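Local coordinates for protein probable acetyltransferase (Agrobacterium tumefaciens, PDB 2GE3) that probably transfers the acetyl group of acetyl coenzyme A to an amine, as members of the GNAT acetyltransferase family do, its acceptor being unidentified, at residues 87-92 against 122-127. Numbering follows the deposited sequence.
Sequences GTLGMG and IELSVH. With ACO (acetyl coenzyme *a), chain E.
Gly87 and Leu89 grip the backbone of Glu123 from both its ends. Glu123 N donates to Gly87 O at 2.9 Å. Leu89 N in turn donates to Glu123 O, also at 2.9 Å. These two nearly straight bonds define parallel pairing of 87-88 with 122-123, and each acceptor also takes a CA-H...O contact, Thr88 CA lying 3.4 Å from Glu123 O. On one face, the backbone position of Leu89 sets its CB against Ile122 CG2 at 3.9 Å. With CG anti to the backbone N (chi1 -171°), the Leu89 side chain carries CD2 to Leu124 CD2 at 4.2 Å, the two leucines lying side by side. Thr88 and Glu123 occupy the other face, where salt bridges to Arg83 and Arg121 hold the carboxylate of Glu123.

Direct pairing stops at Leu89. The next link is a water that donates to Leu89 O and accepts from Ser125 N at 3.0 Å, and beyond it the strands diverge, their axes at 47°. This V-shaped splay is the hallmark of the GNAT fold, and acetyl coenzyme A enters it: its N4P makes a weak hydrogen bond to Met91 O at 2.9 Å, the selenomethionine side chain packs on CEP, and Val126 lies beside the acetyl end, whose modelled position is doubtful.

Helix 102-117 connects the strands as a beta-alpha-beta crossover. Tyr137 of helix 131-140 packs on Met91 and Leu124, and strands 68-77 and 158-167 flank the pair, each antiparallel to its neighbour.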
# COMPACT_ATOMS: atom_id res chain seq x y z
N GLY A 87 3.55 -10.16 -1.77
CA GLY A 87 4.37 -9.70 -0.65
C GLY A 87 5.07 -8.37 -1.00
O GLY A 87 5.30 -8.13 -2.18
N THR A 88 5.34 -7.51 -0.01
CA THR A 88 6.06 -6.25 -0.18
C THR A 88 7.47 -6.40 0.36
O THR A 88 7.65 -6.83 1.50
CB THR A 88 5.40 -5.14 0.57
OG1 THR A 88 4.08 -5.05 0.12
CG2 THR A 88 6.07 -3.72 0.30
N LEU A 89 8.44 -6.11 -0.47
CA LEU A 89 9.85 -6.19 -0.10
C LEU A 89 10.41 -4.87 0.53
O LEU A 89 10.08 -3.80 0.09
CB LEU A 89 10.70 -6.66 -1.31
CG LEU A 89 12.21 -7.02 -1.07
CD1 LEU A 89 12.60 -8.14 -1.95
CD2 LEU A 89 13.01 -5.83 -1.38
N GLY A 90 11.18 -4.97 1.64
CA GLY A 90 12.07 -3.87 2.09
C GLY A 90 13.47 -4.42 2.45
O GLY A 90 13.64 -5.59 2.72
N MSE A 91 14.48 -3.57 2.39
CA MSE A 91 15.82 -3.98 2.65
C MSE A 91 16.70 -2.78 2.86
O MSE A 91 16.37 -1.68 2.39
CB MSE A 91 16.37 -4.75 1.49
CG MSE A 91 16.47 -3.92 0.27
SE MSE A 91 17.18 -5.19 -1.19
CE MSE A 91 18.71 -6.13 -0.12
N GLY A 92 17.84 -3.03 3.50
CA GLY A 92 18.77 -1.97 3.86
C GLY A 92 20.09 -2.58 4.23
O GLY A 92 20.17 -3.72 4.72
N ILE A 122 5.92 -10.39 -5.86
CA ILE A 122 6.71 -9.54 -5.00
C ILE A 122 6.78 -8.08 -5.54
O ILE A 122 7.15 -7.85 -6.65
CB ILE A 122 8.12 -10.06 -4.68
CG1 ILE A 122 8.13 -11.52 -4.31
CG2 ILE A 122 8.75 -9.16 -3.55
CD1 ILE A 122 7.12 -11.93 -3.14
N GLU A 123 6.38 -7.11 -4.71
CA GLU A 123 6.32 -5.73 -5.15
C GLU A 123 7.09 -4.84 -4.20
O GLU A 123 7.40 -5.24 -3.08
CB GLU A 123 4.84 -5.28 -5.37
CG GLU A 123 4.12 -4.93 -4.13
CD GLU A 123 2.52 -4.73 -4.31
OE1 GLU A 123 2.04 -3.90 -3.50
OE2 GLU A 123 1.79 -5.30 -5.22
N LEU A 124 7.52 -3.69 -4.72
CA LEU A 124 8.38 -2.72 -4.03
C LEU A 124 8.16 -1.35 -4.62
O LEU A 124 7.66 -1.18 -5.76
CB LEU A 124 9.87 -3.15 -4.05
CG LEU A 124 10.69 -3.29 -5.31
CD1 LEU A 124 11.03 -1.87 -5.98
CD2 LEU A 124 11.92 -4.11 -5.00
N SER A 125 8.44 -0.36 -3.80
CA SER A 125 8.47 1.04 -4.22
C SER A 125 9.86 1.59 -3.97
O SER A 125 10.40 1.31 -2.93
CB SER A 125 7.49 1.81 -3.37
OG SER A 125 6.21 1.57 -4.00
N VAL A 126 10.44 2.34 -4.89
CA VAL A 126 11.76 2.90 -4.74
C VAL A 126 11.79 4.39 -5.17
O VAL A 126 11.15 4.75 -6.17
CB VAL A 126 12.81 2.01 -5.50
CG1 VAL A 126 12.51 1.97 -7.06
CG2 VAL A 126 14.17 2.42 -5.24
N HIS A 127 12.54 5.22 -4.44
CA HIS A 127 12.71 6.60 -4.84
C HIS A 127 13.36 6.69 -6.19
O HIS A 127 14.36 6.00 -6.47
CB HIS A 127 13.48 7.45 -3.79
CG HIS A 127 12.85 7.49 -2.43
ND1 HIS A 127 13.48 8.01 -1.33
CD2 HIS A 127 11.64 7.06 -1.98
CE1 HIS A 127 12.73 7.87 -0.26
NE2 HIS A 127 11.62 7.25 -0.62
N1A ACO E . 24.10 4.16 -10.01
C2A ACO E . 23.87 3.13 -10.82
N3A ACO E . 24.20 1.88 -10.46
C4A ACO E . 24.81 1.64 -9.27
C5A ACO E . 25.07 2.71 -8.34
C6A ACO E . 24.68 4.04 -8.78
N6A ACO E . 24.91 5.08 -7.87
N7A ACO E . 25.74 2.18 -7.24
C8A ACO E . 25.85 0.86 -7.40
N9A ACO E . 25.33 0.56 -8.62
C1B ACO E . 25.23 -0.78 -9.14
C2B ACO E . 26.42 -1.68 -8.90
O2B ACO E . 27.26 -1.53 -10.07
C3B ACO E . 25.63 -3.00 -8.83
O3B ACO E . 25.18 -3.34 -10.15
P3B ACO E . 25.99 -4.24 -11.25
O7A ACO E . 27.24 -3.54 -11.76
O8A ACO E . 24.88 -4.23 -12.30
O9A ACO E . 26.45 -5.44 -10.49
C4B ACO E . 24.34 -2.68 -8.08
O4B ACO E . 24.09 -1.31 -8.41
C5B ACO E . 24.51 -2.79 -6.54
O5B ACO E . 24.52 -4.17 -6.20
P1A ACO E . 24.85 -4.73 -4.80
O1A ACO E . 24.25 -6.08 -4.84
O2A ACO E . 26.33 -4.41 -4.75
O3A ACO E . 23.97 -3.73 -3.87
P2A ACO E . 24.08 -3.38 -2.35
O4A ACO E . 24.79 -4.35 -1.46
O5A ACO E . 24.59 -1.97 -2.35
O6A ACO E . 22.49 -3.41 -1.92
CBP ACO E . 20.87 -1.62 -1.52
CCP ACO E . 21.59 -2.49 -2.57
CDP ACO E . 20.06 -0.54 -2.31
CEP ACO E . 19.96 -2.46 -0.62
CAP ACO E . 21.87 -0.95 -0.49
OAP ACO E . 22.76 -0.18 -1.27
C9P ACO E . 21.33 -0.04 0.58
O9P ACO E . 21.00 -0.51 1.67
N8P ACO E . 21.25 1.28 0.33
C7P ACO E . 20.61 2.15 1.34
C6P ACO E . 19.18 1.77 1.68
C5P ACO E . 18.23 1.49 0.54
O5P ACO E . 18.26 2.11 -0.52
N4P ACO E . 17.31 0.55 0.77
C3P ACO E . 16.56 -0.05 -0.31
C2P ACO E . 15.64 0.98 -0.91
S1P ACO E . 14.35 1.38 0.25
C ACO E . 13.52 1.53 -1.19
O ACO E . 13.93 0.92 -2.14
CH3 ACO E . 12.25 2.35 -1.12
O HOH W 1 9.22 -1.41 -1.10